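PDB 4NES: UDP-N-acetylglucosamine 2-epimerase, which probably catalyses the reversible epimerisation at C-2 that interconverts UDP-N-acetylglucosamine and UDP-N-acetylmannosamine. Local coordinates for residues L203-R208 with L272-L277; R189-S194 with K264-V269; G290-A295 with V300-L305. One frame throughout, in Å; residues are numbered along the deposited sequence.

Contact 1: residues L203-R208 with L272-L277; sequences LLTLHR and LEFLML. With UDP (uridine-5'-diphosphate), chain C; UD1 (uridine-diphosphate-N-acetylglucosamine), chain B.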
loop_
_atom_site.group_PDB
_atom_site.type_symbol
_atom_site.label_atom_id
_atom_site.label_comp_id
_atom_site.label_asym_id
_atom_site.label_seq_id
_atom_site.Cartn_x
_atom_site.Cartn_y
_atom_site.Cartn_z
ATOM N N LEU A 203 -16.730 2.220 -32.058
ATOM C CA LEU A 203 -16.445 1.098 -31.173
ATOM C C LEU A 203 -16.537 1.545 -29.718
ATOM O O LEU A 203 -15.943 2.557 -29.336
ATOM C CB LEU A 203 -15.039 0.569 -31.464
ATOM C CG LEU A 203 -14.564 -0.655 -30.678
ATOM C CD1 LEU A 203 -15.388 -1.904 -30.993
ATOM C CD2 LEU A 203 -13.097 -0.901 -30.951
ATOM N N LEU A 204 -17.272 0.791 -28.903
ATOM C CA LEU A 204 -17.479 1.145 -27.505
ATOM C C LEU A 204 -17.028 0.045 -26.548
ATOM O O LEU A 204 -17.350 -1.125 -26.752
ATOM C CB LEU A 204 -18.967 1.432 -27.274
ATOM C CG LEU A 204 -19.460 1.658 -25.842
ATOM C CD1 LEU A 204 -18.909 2.944 -25.249
ATOM C CD2 LEU A 204 -20.995 1.657 -25.818
ATOM N N THR A 205 -16.284 0.423 -25.508
ATOM C CA THR A 205 -16.099 -0.441 -24.338
ATOM C C THR A 205 -16.315 0.392 -23.087
ATOM O O THR A 205 -16.010 1.575 -23.078
ATOM C CB THR A 205 -14.709 -1.148 -24.266
ATOM O OG1 THR A 205 -13.693 -0.217 -23.857
ATOM C CG2 THR A 205 -14.337 -1.830 -25.588
ATOM N N LEU A 206 -16.846 -0.222 -22.035
ATOM C CA LEU A 206 -17.144 0.497 -20.807
ATOM C C LEU A 206 -17.097 -0.475 -19.649
ATOM O O LEU A 206 -17.875 -1.433 -19.630
ATOM C CB LEU A 206 -18.552 1.112 -20.883
ATOM C CG LEU A 206 -18.896 2.115 -19.777
ATOM C CD1 LEU A 206 -18.268 3.461 -20.097
ATOM C CD2 LEU A 206 -20.402 2.253 -19.605
ATOM N N HIS A 207 -16.227 -0.232 -18.670
ATOM C CA HIS A 207 -16.161 -1.121 -17.504
ATOM C C HIS A 207 -15.602 -0.531 -16.205
ATOM O O HIS A 207 -15.473 -1.261 -15.224
ATOM C CB HIS A 207 -15.401 -2.420 -17.836
ATOM C CG HIS A 207 -13.908 -2.272 -17.873
ATOM N ND1 HIS A 207 -13.221 -1.868 -18.994
ATOM C CD2 HIS A 207 -12.968 -2.493 -16.913
ATOM C CE1 HIS A 207 -11.926 -1.841 -18.730
ATOM N NE2 HIS A 207 -11.746 -2.212 -17.475
ATOM N N ARG A 208 -15.243 0.751 -16.181
ATOM C CA ARG A 208 -14.717 1.338 -14.936
ATOM C C ARG A 208 -15.746 1.163 -13.834
ATOM O O ARG A 208 -16.939 1.388 -14.057
ATOM C CB ARG A 208 -14.427 2.833 -15.091
ATOM C CG ARG A 208 -13.279 3.192 -16.032
ATOM C CD ARG A 208 -11.922 3.281 -15.341
ATOM N NE ARG A 208 -11.427 2.006 -14.831
ATOM C CZ ARG A 208 -10.845 1.070 -15.568
ATOM N NH1 ARG A 208 -10.708 1.228 -16.883
ATOM N NH2 ARG A 208 -10.416 -0.044 -14.985
ATOM N N LEU A 272 -6.354 -10.062 -31.303
ATOM C CA LEU A 272 -6.227 -9.876 -32.746
ATOM C C LEU A 272 -7.523 -9.332 -33.337
ATOM O O LEU A 272 -7.526 -8.394 -34.149
ATOM C CB LEU A 272 -5.847 -11.191 -33.429
ATOM C CG LEU A 272 -4.544 -11.814 -32.950
ATOM C CD1 LEU A 272 -4.330 -13.146 -33.662
ATOM C CD2 LEU A 272 -3.371 -10.882 -33.201
ATOM N N GLU A 273 -8.627 -9.930 -32.913
ATOM C CA GLU A 273 -9.943 -9.492 -33.330
ATOM C C GLU A 273 -10.208 -8.050 -32.890
ATOM O O GLU A 273 -10.714 -7.232 -33.665
ATOM C CB GLU A 273 -10.998 -10.444 -32.759
ATOM C CG GLU A 273 -10.991 -11.836 -33.408
ATOM C CD GLU A 273 -9.913 -12.754 -32.867
ATOM O OE1 GLU A 273 -9.311 -12.452 -31.810
ATOM O OE2 GLU A 273 -9.661 -13.795 -33.507
ATOM N N PHE A 274 -9.857 -7.732 -31.646
ATOM C CA PHE A 274 -10.138 -6.397 -31.139
ATOM C C PHE A 274 -9.293 -5.327 -31.825
ATOM O O PHE A 274 -9.782 -4.230 -32.098
ATOM C CB PHE A 274 -9.997 -6.321 -29.617
ATOM C CG PHE A 274 -10.700 -5.140 -29.033
ATOM C CD1 PHE A 274 -12.083 -5.109 -28.993
ATOM C CD2 PHE A 274 -9.990 -4.042 -28.572
ATOM C CE1 PHE A 274 -12.755 -4.008 -28.483
ATOM C CE2 PHE A 274 -10.662 -2.942 -28.051
ATOM C CZ PHE A 274 -12.044 -2.932 -28.018
ATOM N N LEU A 275 -8.029 -5.635 -32.111
ATOM C CA LEU A 275 -7.182 -4.698 -32.843
ATOM C C LEU A 275 -7.790 -4.354 -34.194
ATOM O O LEU A 275 -7.755 -3.206 -34.624
ATOM C CB LEU A 275 -5.787 -5.285 -33.066
ATOM C CG LEU A 275 -4.860 -5.278 -31.857
ATOM C CD1 LEU A 275 -3.609 -6.065 -32.218
ATOM C CD2 LEU A 275 -4.493 -3.854 -31.450
HETATM N N MSE A 276 -8.366 -5.346 -34.863
HETATM C CA MSE A 276 -9.048 -5.082 -36.117
HETATM C C MSE A 276 -10.264 -4.176 -35.942
HETATM O O MSE A 276 -10.492 -3.267 -36.742
HETATM C CB MSE A 276 -9.444 -6.400 -36.785
HETATM C CG MSE A 276 -8.277 -7.160 -37.390
HETATM SE SE MSE A 276 -7.362 -6.137 -38.774
HETATM C CE MSE A 276 -8.844 -5.946 -40.023
ATOM N N LEU A 277 -11.038 -4.408 -34.891
ATOM C CA LEU A 277 -12.161 -3.525 -34.619
ATOM C C LEU A 277 -11.688 -2.100 -34.325
ATOM O O LEU A 277 -12.287 -1.139 -34.792
ATOM C CB LEU A 277 -13.002 -4.058 -33.461
ATOM C CG LEU A 277 -13.797 -5.329 -33.765
ATOM C CD1 LEU A 277 -14.388 -5.853 -32.476
ATOM C CD2 LEU A 277 -14.900 -5.056 -34.791
HETATM N N1 UDP C . -9.326 -5.897 -25.480
HETATM C C2 UDP C . -9.467 -7.072 -26.138
HETATM N N3 UDP C . -10.702 -7.519 -26.455
HETATM C C4 UDP C . -11.823 -6.835 -26.137
HETATM C C5 UDP C . -11.717 -5.616 -25.454
HETATM C C6 UDP C . -10.429 -5.175 -25.127
HETATM O O2 UDP C . -8.476 -7.736 -26.451
HETATM O O4 UDP C . -13.071 -7.345 -26.481
HETATM C "C1'" UDP C . -8.010 -5.380 -25.064
HETATM C "C2'" UDP C . -7.595 -4.096 -25.556
HETATM O "O2'" UDP C . -7.106 -4.204 -26.874
HETATM C "C3'" UDP C . -6.603 -3.661 -24.564
HETATM C "C4'" UDP C . -7.027 -4.309 -23.332
HETATM O "O4'" UDP C . -8.089 -5.172 -23.655
HETATM O "O3'" UDP C . -5.290 -4.048 -24.863
HETATM C "C5'" UDP C . -7.540 -3.362 -22.301
HETATM O "O5'" UDP C . -8.057 -4.035 -21.179
HETATM P PA UDP C . -9.260 -3.464 -20.320
HETATM O O1A UDP C . -10.109 -4.635 -19.875
HETATM O O2A UDP C . -10.036 -2.465 -21.151
HETATM O O3A UDP C . -8.666 -2.814 -19.011
HETATM P PB UDP C . -7.897 -1.484 -18.694
HETATM O O1B UDP C . -6.896 -1.185 -19.799
HETATM O O2B UDP C . -8.902 -0.375 -18.517
HETATM O O3B UDP C . -7.226 -1.811 -17.389
HETATM C "C1'" UD1 B . -10.339 -5.498 -13.195
HETATM C "C2'" UD1 B . -9.439 -4.407 -12.702
HETATM C "C3'" UD1 B . -9.429 -3.274 -13.609
HETATM C "C4'" UD1 B . -9.123 -3.642 -14.997
HETATM C "C5'" UD1 B . -9.992 -4.789 -15.445
HETATM C "C6'" UD1 B . -9.586 -5.328 -16.765
HETATM C "C7'" UD1 B . -9.271 -4.301 -10.144
HETATM C "C8'" UD1 B . -9.846 -3.740 -8.878
HETATM N "N2'" UD1 B . -9.916 -3.925 -11.381
HETATM O "O1'" UD1 B . -11.638 -5.024 -13.237
HETATM O "O3'" UD1 B . -8.476 -2.300 -13.145
HETATM O "O4'" UD1 B . -9.314 -2.538 -15.868
HETATM O "O5'" UD1 B . -9.906 -5.878 -14.532
HETATM O "O6'" UD1 B . -10.621 -5.833 -17.525
HETATM O "O7'" UD1 B . -8.294 -5.054 -10.117
HETATM N N1 UD1 B . -15.938 -11.311 -14.242
HETATM C C2 UD1 B . -16.239 -12.402 -14.948
HETATM N N3 UD1 B . -15.274 -13.149 -15.482
HETATM C C4 UD1 B . -13.982 -12.836 -15.314
HETATM C C5 UD1 B . -13.634 -11.706 -14.587
HETATM C C6 UD1 B . -14.652 -10.935 -14.049
HETATM O O2 UD1 B . -17.398 -12.724 -15.124
HETATM O O4 UD1 B . -13.009 -13.616 -15.867
HETATM C C1B UD1 B . -16.999 -10.458 -13.656
HETATM C C2B UD1 B . -17.485 -10.901 -12.335
HETATM O "O2'" UD1 B . -18.861 -10.631 -12.226
HETATM C C3B UD1 B . -16.744 -10.072 -11.414
HETATM C C4B UD1 B . -16.680 -8.780 -12.142
HETATM O O4B UD1 B . -16.546 -9.110 -13.512
HETATM O O3B UD1 B . -17.323 -9.947 -10.138
HETATM C C5B UD1 B . -15.528 -7.938 -11.725
HETATM O O5B UD1 B . -14.277 -8.577 -11.755
HETATM P PA UD1 B . -13.037 -7.904 -11.108
HETATM O O1A UD1 B . -13.307 -7.703 -9.648
HETATM O O2A UD1 B . -11.844 -8.768 -11.354
HETATM O O3A UD1 B . -12.869 -6.473 -11.717
HETATM P PB UD1 B . -12.880 -5.996 -13.239
HETATM O O1B UD1 B . -14.098 -5.156 -13.440
HETATM O O2B UD1 B . -12.693 -7.159 -14.175
#
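Leu203 and Thr205, alternate residues on strand 201-205 of a parallel six-stranded sheet, meet Phe274 and Leu277 of helix 271-280, in a domain of the GT-B fold. The short segments run at 128° to each other with their axes 10.7 Å apart, and what joins them is apolar. CD2 of Leu203 reaches CZ of Phe274 at 3.7 Å and lies 4.0 Å from CB of Leu277, so one methyl serves two helix residues a turn apart. From Thr205 the methyl CG2 comes to 3.5 Å from Phe274 CZ, while its OG1 turns to a hydrogen bond with Thr286.

Phe274 has CG anti to the backbone N (chi1 -161°), which lays one ring face against the uracil of UDP; the planes are nearly parallel, with UDP C5 3.4 Å above the ring centre.

The polar contacts lie at the end of 203-208. His207, probably the active-site residue, stacks on His241, and Arg208 forms a salt bridge with Glu129. Arg208 NH1 donates to UDP O2B at 2.9 Å, whereas NH2 turns to the sugar of UD1. There O4' receives two bonds: 2.9 Å from Arg208 NH2 and 2.9 Å from His207 NE2, the latter nearly straight at 171°.

Contact 2: residues R189-S194 with K264-V269; sequences RAFFNS and KIIEPV. With UDP (uridine-5'-diphosphate), chain C.
The uracil end of the UDP pocket is where this contact belongs: Val269 touches Phe191 with one methyl and turns the other to the base. Its CG1 lies 3.6 Å from CZ of Phe191 and 3.8 Å from CE1, meeting the ring obliquely, whereas CG2 stands 3.5 Å from UDP O4. With chi1 at -60°, CG1 is anti to the carbonyl carbon, and this splits the two methyls between helix and nucleotide. The backbone of the same residue reads the base twice: Val269 N donates to UDP O4 at 3.0 Å, and UDP N3 donates to Val269 O at 2.8 Å. In this GT-B protein the loop follows strand 263-266, an outermost strand of the six-stranded parallel sheet, and helix 186-195 packs beside it. From that strand Ile266 adds CD1, near the plane of the Phe191 ring at its edge, 4.5 Å from CZ. Were Val269 an alanine, both methyls would be gone, which is likely to leave a gap beside Phe191 CZ and to strip UDP O4 of the CG2 that flanks it. Phe191 also packs on Glu273 of helix 271-280, while its carbonyl O accepts an unusually short hydrogen bond from Ser194 OG.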
loop_
_atom_site.group_PDB
_atom_site.type_symbol
_atom_site.label_atom_id
_atom_site.label_comp_id
_atom_site.label_asym_id
_atom_site.label_seq_id
_atom_site.Cartn_x
_atom_site.Cartn_y
_atom_site.Cartn_z
ATOM N N ARG A 189 -9.849 -11.982 -40.123
ATOM C CA ARG A 189 -10.575 -11.210 -41.124
ATOM C C ARG A 189 -12.022 -11.680 -41.243
ATOM O O ARG A 189 -12.938 -10.867 -41.380
ATOM C CB ARG A 189 -9.876 -11.349 -42.477
ATOM C CG ARG A 189 -10.544 -10.621 -43.629
ATOM C CD ARG A 189 -9.824 -9.319 -43.950
ATOM N NE ARG A 189 -10.641 -8.149 -43.651
ATOM C CZ ARG A 189 -10.224 -6.892 -43.777
ATOM N NH1 ARG A 189 -8.992 -6.639 -44.197
ATOM N NH2 ARG A 189 -11.036 -5.889 -43.481
ATOM N N ALA A 190 -12.227 -12.992 -41.175
ATOM C CA ALA A 190 -13.571 -13.557 -41.253
ATOM C C ALA A 190 -14.432 -13.138 -40.060
ATOM O O ALA A 190 -15.612 -12.804 -40.225
ATOM C CB ALA A 190 -13.502 -15.077 -41.389
ATOM N N PHE A 191 -13.850 -13.135 -38.865
ATOM C CA PHE A 191 -14.561 -12.643 -37.696
ATOM C C PHE A 191 -14.979 -11.196 -37.915
ATOM O O PHE A 191 -16.143 -10.832 -37.705
ATOM C CB PHE A 191 -13.680 -12.707 -36.446
ATOM C CG PHE A 191 -14.089 -11.714 -35.380
ATOM C CD1 PHE A 191 -15.094 -12.024 -34.481
ATOM C CD2 PHE A 191 -13.486 -10.460 -35.302
ATOM C CE1 PHE A 191 -15.482 -11.113 -33.507
ATOM C CE2 PHE A 191 -13.882 -9.539 -34.347
ATOM C CZ PHE A 191 -14.877 -9.870 -33.450
ATOM N N PHE A 192 -14.018 -10.371 -38.324
ATOM C CA PHE A 192 -14.266 -8.946 -38.516
ATOM C C PHE A 192 -15.417 -8.736 -39.487
ATOM O O PHE A 192 -16.330 -7.963 -39.210
ATOM C CB PHE A 192 -13.009 -8.239 -39.028
ATOM C CG PHE A 192 -13.220 -6.783 -39.326
ATOM C CD1 PHE A 192 -13.117 -5.834 -38.320
ATOM C CD2 PHE A 192 -13.539 -6.362 -40.608
ATOM C CE1 PHE A 192 -13.323 -4.489 -38.596
ATOM C CE2 PHE A 192 -13.746 -5.024 -40.886
ATOM C CZ PHE A 192 -13.633 -4.085 -39.878
ATOM N N ASN A 193 -15.380 -9.432 -40.619
ATOM C CA ASN A 193 -16.433 -9.309 -41.620
ATOM C C ASN A 193 -17.785 -9.828 -41.138
ATOM O O ASN A 193 -18.823 -9.392 -41.630
ATOM C CB ASN A 193 -16.028 -10.001 -42.927
ATOM C CG ASN A 193 -14.905 -9.281 -43.643
ATOM O OD1 ASN A 193 -14.706 -8.080 -43.459
ATOM N ND2 ASN A 193 -14.160 -10.017 -44.467
ATOM N N SER A 194 -17.779 -10.748 -40.176
ATOM C CA SER A 194 -19.022 -11.271 -39.614
ATOM C C SER A 194 -19.681 -10.245 -38.696
ATOM O O SER A 194 -20.910 -10.167 -38.615
ATOM C CB SER A 194 -18.777 -12.577 -38.848
ATOM O OG SER A 194 -18.139 -12.351 -37.597
ATOM N N LYS A 264 -24.646 -3.147 -31.886
ATOM C CA LYS A 264 -24.300 -4.560 -31.937
ATOM C C LYS A 264 -23.491 -4.918 -30.700
ATOM O O LYS A 264 -22.360 -4.460 -30.529
ATOM C CB LYS A 264 -23.519 -4.904 -33.205
ATOM C CG LYS A 264 -23.132 -6.384 -33.297
ATOM C CD LYS A 264 -23.264 -6.923 -34.713
ATOM C CE LYS A 264 -22.822 -8.376 -34.802
ATOM N NZ LYS A 264 -23.674 -9.296 -33.997
ATOM N N ILE A 265 -24.085 -5.724 -29.826
ATOM C CA ILE A 265 -23.418 -6.155 -28.610
ATOM C C ILE A 265 -22.674 -7.441 -28.888
ATOM O O ILE A 265 -23.249 -8.407 -29.399
ATOM C CB ILE A 265 -24.416 -6.400 -27.467
ATOM C CG1 ILE A 265 -25.284 -5.159 -27.240
ATOM C CG2 ILE A 265 -23.676 -6.777 -26.192
ATOM C CD1 ILE A 265 -26.311 -5.325 -26.127
ATOM N N ILE A 266 -21.388 -7.452 -28.567
ATOM C CA ILE A 266 -20.585 -8.659 -28.721
ATOM C C ILE A 266 -19.917 -9.009 -27.398
ATOM O O ILE A 266 -19.588 -8.121 -26.601
ATOM C CB ILE A 266 -19.545 -8.539 -29.878
ATOM C CG1 ILE A 266 -18.471 -7.497 -29.559
ATOM C CG2 ILE A 266 -20.246 -8.207 -31.192
ATOM C CD1 ILE A 266 -17.373 -7.423 -30.616
ATOM N N GLU A 267 -19.766 -10.302 -27.148
ATOM C CA GLU A 267 -18.991 -10.779 -26.016
ATOM C C GLU A 267 -17.543 -10.360 -26.237
ATOM O O GLU A 267 -17.125 -10.143 -27.386
ATOM C CB GLU A 267 -19.059 -12.303 -25.930
ATOM C CG GLU A 267 -20.452 -12.887 -25.847
ATOM C CD GLU A 267 -20.426 -14.408 -25.867
ATOM O OE1 GLU A 267 -19.845 -15.006 -24.934
ATOM O OE2 GLU A 267 -20.976 -15.000 -26.820
ATOM N N PRO A 268 -16.766 -10.252 -25.148
ATOM C CA PRO A 268 -15.345 -9.919 -25.257
ATOM C C PRO A 268 -14.640 -10.813 -26.278
ATOM O O PRO A 268 -14.878 -12.027 -26.314
ATOM C CB PRO A 268 -14.824 -10.186 -23.844
ATOM C CG PRO A 268 -15.992 -9.865 -22.969
ATOM C CD PRO A 268 -17.196 -10.366 -23.739
ATOM N N VAL A 269 -13.789 -10.209 -27.104
ATOM C CA VAL A 269 -13.068 -10.945 -28.147
ATOM C C VAL A 269 -11.566 -10.959 -27.895
ATOM O O VAL A 269 -11.055 -10.244 -27.031
ATOM C CB VAL A 269 -13.349 -10.365 -29.551
ATOM C CG1 VAL A 269 -14.836 -10.437 -29.868
ATOM C CG2 VAL A 269 -12.831 -8.930 -29.646
HETATM N N1 UDP C . -9.326 -5.897 -25.480
HETATM C C2 UDP C . -9.467 -7.072 -26.138
HETATM N N3 UDP C . -10.702 -7.519 -26.455
HETATM C C4 UDP C . -11.823 -6.835 -26.137
HETATM C C5 UDP C . -11.717 -5.616 -25.454
HETATM C C6 UDP C . -10.429 -5.175 -25.127
HETATM O O2 UDP C . -8.476 -7.736 -26.451
HETATM O O4 UDP C . -13.071 -7.345 -26.481
HETATM C "C1'" UDP C . -8.010 -5.380 -25.064
HETATM C "C2'" UDP C . -7.595 -4.096 -25.556
HETATM O "O2'" UDP C . -7.106 -4.204 -26.874
HETATM C "C3'" UDP C . -6.603 -3.661 -24.564
HETATM C "C4'" UDP C . -7.027 -4.309 -23.332
HETATM O "O4'" UDP C . -8.089 -5.172 -23.655
HETATM O "O3'" UDP C . -5.290 -4.048 -24.863
HETATM C "C5'" UDP C . -7.540 -3.362 -22.301
HETATM O "O5'" UDP C . -8.057 -4.035 -21.179
HETATM P PA UDP C . -9.260 -3.464 -20.320
HETATM O O1A UDP C . -10.109 -4.635 -19.875
HETATM O O2A UDP C . -10.036 -2.465 -21.151
HETATM O O3A UDP C . -8.666 -2.814 -19.011
HETATM P PB UDP C . -7.897 -1.484 -18.694
HETATM O O1B UDP C . -6.896 -1.185 -19.799
HETATM O O2B UDP C . -8.902 -0.375 -18.517
HETATM O O3B UDP C . -7.226 -1.811 -17.389
#

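Contact 3: residues G290-A295 with V300-L305; sequences GVQEEA and VPCITL. With UDP (uridine-5'-diphosphate), chain C.
Gln292 lays its side chain across Thr304 at about a right angle, CG coming to 3.4 Å from OG1 and CD to 3.8 Å from the methyl CG2. The chain is extended beyond CG, and the amide lies alongside Thr304 without bonding to it. Each polar end has its partner outside the pair: Gln292 OE1 is hydrogen-bonded to Thr309 and NE2 to the carbonyl of Ser288, and Thr304 OG1 is bonded to Asn320.

One helical turn on, Ala295 meets Cys302, with CB to CB at 3.7 Å. The sulfur, anti to the backbone N (chi1 -169°), is thereby brought alongside the helix, where Cys302 SG lies 4.1 Å from CA of Gln292. The segments close on a backbone bond from Val300 N to Ala295 O, 3.0 Å long with an angle of 166° at the hydrogen.

These elements are the second half of a beta-alpha-beta crossover, strand 283-286, helix 289-298 and strand 302-304, in the GT-B fold. The helix and strand segments are nearly antiparallel, at 158°, as expected when a helix leads back to a parallel neighbour.

UDP occupies a different side of the helix. Glu294 grips both ribose hydroxyls, UDP O2' donating to OE1 and O3' to OE2, each at 2.7 Å, and Gly290 N donates to O1B at the first turn. Amides at this N-terminal turn would probably stabilise the diphosphate charge, while the paired carboxylate bonds fix the ribose: the face toward the strand uses small and neutral groups, while the carboxylate of Glu294 points to the nucleotide.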
loop_
_atom_site.group_PDB
_atom_site.type_symbol
_atom_site.label_atom_id
_atom_site.label_comp_id
_atom_site.label_asym_id
_atom_site.label_seq_id
_atom_site.Cartn_x
_atom_site.Cartn_y
_atom_site.Cartn_z
ATOM N N GLY A 290 -6.112 0.864 -21.552
ATOM C CA GLY A 290 -5.412 0.349 -22.712
ATOM C C GLY A 290 -6.010 0.800 -24.033
ATOM O O GLY A 290 -5.270 1.061 -24.980
ATOM N N VAL A 291 -7.336 0.901 -24.108
ATOM C CA VAL A 291 -7.963 1.299 -25.367
ATOM C C VAL A 291 -7.630 2.758 -25.702
ATOM O O VAL A 291 -7.439 3.089 -26.867
ATOM C CB VAL A 291 -9.472 1.031 -25.366
ATOM C CG1 VAL A 291 -10.127 1.566 -26.626
ATOM C CG2 VAL A 291 -9.736 -0.462 -25.232
ATOM N N GLN A 292 -7.526 3.624 -24.696
ATOM C CA GLN A 292 -7.104 5.007 -24.943
ATOM C C GLN A 292 -5.736 5.031 -25.616
ATOM O O GLN A 292 -5.501 5.800 -26.553
ATOM C CB GLN A 292 -7.013 5.797 -23.634
ATOM C CG GLN A 292 -8.344 6.156 -23.007
ATOM C CD GLN A 292 -8.130 6.838 -21.680
ATOM O OE1 GLN A 292 -7.681 7.980 -21.626
ATOM N NE2 GLN A 292 -8.433 6.134 -20.593
ATOM N N GLU A 293 -4.827 4.192 -25.133
ATOM C CA GLU A 293 -3.492 4.105 -25.709
ATOM C C GLU A 293 -3.511 3.550 -27.127
ATOM O O GLU A 293 -2.884 4.111 -28.023
ATOM C CB GLU A 293 -2.592 3.258 -24.806
ATOM C CG GLU A 293 -2.285 3.964 -23.490
ATOM C CD GLU A 293 -1.884 3.025 -22.369
ATOM O OE1 GLU A 293 -2.047 1.798 -22.518
ATOM O OE2 GLU A 293 -1.420 3.532 -21.325
ATOM N N GLU A 294 -4.232 2.451 -27.328
ATOM C CA GLU A 294 -4.325 1.846 -28.651
ATOM C C GLU A 294 -4.970 2.761 -29.679
ATOM O O GLU A 294 -4.518 2.819 -30.818
ATOM C CB GLU A 294 -5.043 0.500 -28.569
ATOM C CG GLU A 294 -4.194 -0.502 -27.807
ATOM C CD GLU A 294 -4.939 -1.732 -27.370
ATOM O OE1 GLU A 294 -6.192 -1.724 -27.351
ATOM O OE2 GLU A 294 -4.262 -2.715 -27.015
ATOM N N ALA A 295 -6.018 3.478 -29.280
ATOM C CA ALA A 295 -6.666 4.430 -30.179
ATOM C C ALA A 295 -5.635 5.454 -30.646
ATOM O O ALA A 295 -5.547 5.775 -31.833
ATOM C CB ALA A 295 -7.833 5.112 -29.477
ATOM N N VAL A 300 -6.780 6.563 -34.408
ATOM C CA VAL A 300 -8.230 6.588 -34.451
ATOM C C VAL A 300 -8.681 7.495 -33.326
ATOM O O VAL A 300 -8.292 7.285 -32.186
ATOM C CB VAL A 300 -8.806 5.162 -34.256
ATOM C CG1 VAL A 300 -10.318 5.178 -34.272
ATOM C CG2 VAL A 300 -8.274 4.218 -35.342
ATOM N N PRO A 301 -9.480 8.528 -33.636
ATOM C CA PRO A 301 -9.897 9.455 -32.578
ATOM C C PRO A 301 -10.618 8.753 -31.429
ATOM O O PRO A 301 -11.401 7.820 -31.640
ATOM C CB PRO A 301 -10.864 10.404 -33.302
ATOM C CG PRO A 301 -10.517 10.281 -34.740
ATOM C CD PRO A 301 -10.071 8.869 -34.938
ATOM N N CYS A 302 -10.346 9.214 -30.214
ATOM C CA CYS A 302 -10.880 8.590 -29.018
ATOM C C CYS A 302 -11.703 9.588 -28.206
ATOM O O CYS A 302 -11.353 10.774 -28.109
ATOM C CB CYS A 302 -9.727 8.039 -28.172
ATOM S SG CYS A 302 -10.248 6.967 -26.808
ATOM N N ILE A 303 -12.808 9.112 -27.644
ATOM C CA ILE A 303 -13.583 9.889 -26.686
ATOM C C ILE A 303 -13.657 9.076 -25.407
ATOM O O ILE A 303 -14.130 7.933 -25.413
ATOM C CB ILE A 303 -14.989 10.198 -27.214
ATOM C CG1 ILE A 303 -14.903 11.166 -28.388
ATOM C CG2 ILE A 303 -15.862 10.782 -26.098
ATOM C CD1 ILE A 303 -16.194 11.282 -29.168
ATOM N N THR A 304 -13.168 9.662 -24.318
ATOM C CA THR A 304 -13.054 8.940 -23.056
ATOM C C THR A 304 -14.189 9.326 -22.115
ATOM O O THR A 304 -14.369 10.505 -21.776
ATOM C CB THR A 304 -11.677 9.152 -22.396
ATOM O OG1 THR A 304 -10.661 8.646 -23.268
ATOM C CG2 THR A 304 -11.592 8.391 -21.086
ATOM N N LEU A 305 -14.965 8.326 -21.713
ATOM C CA LEU A 305 -16.154 8.530 -20.887
ATOM C C LEU A 305 -15.773 8.562 -19.405
ATOM O O LEU A 305 -16.276 7.774 -18.595
ATOM C CB LEU A 305 -17.169 7.418 -21.189
ATOM C CG LEU A 305 -17.561 7.282 -22.670
ATOM C CD1 LEU A 305 -18.135 5.900 -22.959
ATOM C CD2 LEU A 305 -18.553 8.357 -23.076
HETATM N N1 UDP C . -9.326 -5.897 -25.480
HETATM C C2 UDP C . -9.467 -7.072 -26.138
HETATM N N3 UDP C . -10.702 -7.519 -26.455
HETATM C C4 UDP C . -11.823 -6.835 -26.137
HETATM C C5 UDP C . -11.717 -5.616 -25.454
HETATM C C6 UDP C . -10.429 -5.175 -25.127
HETATM O O2 UDP C . -8.476 -7.736 -26.451
HETATM O O4 UDP C . -13.071 -7.345 -26.481
HETATM C "C1'" UDP C . -8.010 -5.380 -25.064
HETATM C "C2'" UDP C . -7.595 -4.096 -25.556
HETATM O "O2'" UDP C . -7.106 -4.204 -26.874
HETATM C "C3'" UDP C . -6.603 -3.661 -24.564
HETATM C "C4'" UDP C . -7.027 -4.309 -23.332
HETATM O "O4'" UDP C . -8.089 -5.172 -23.655
HETATM O "O3'" UDP C . -5.290 -4.048 -24.863
HETATM C "C5'" UDP C . -7.540 -3.362 -22.301
HETATM O "O5'" UDP C . -8.057 -4.035 -21.179
HETATM P PA UDP C . -9.260 -3.464 -20.320
HETATM O O1A UDP C . -10.109 -4.635 -19.875
HETATM O O2A UDP C . -10.036 -2.465 -21.151
HETATM O O3A UDP C . -8.666 -2.814 -19.011
HETATM P PB UDP C . -7.897 -1.484 -18.694
HETATM O O1B UDP C . -6.896 -1.185 -19.799
HETATM O O2B UDP C . -8.902 -0.375 -18.517
HETATM O O3B UDP C . -7.226 -1.811 -17.389
#

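In the fold
All three contacts reach the same six-stranded sheet, and each includes residues that touch UDP. Contacts 1 and 3 are buried, each centred about 11 Å from the chain centre; contact 2 is partly buried and farther out, at about 20 Å. Contacts 1 and 2 alternate along the chain and touch, Leu277 CD1 lying 3.9 Å from Ile266 CD1. Contact 3 follows both in sequence and meets contact 1 through Leu305 and Val291, not contact 2. Between segments, contacts 1 and 2 rely on apolar side chains, whereas contact 3 adds a backbone hydrogen bond. Ligand chemistry divides likewise: uracil for contact 2, uracil, phosphate and the UD1 sugar for contact 1, ribose and phosphate for contact 3.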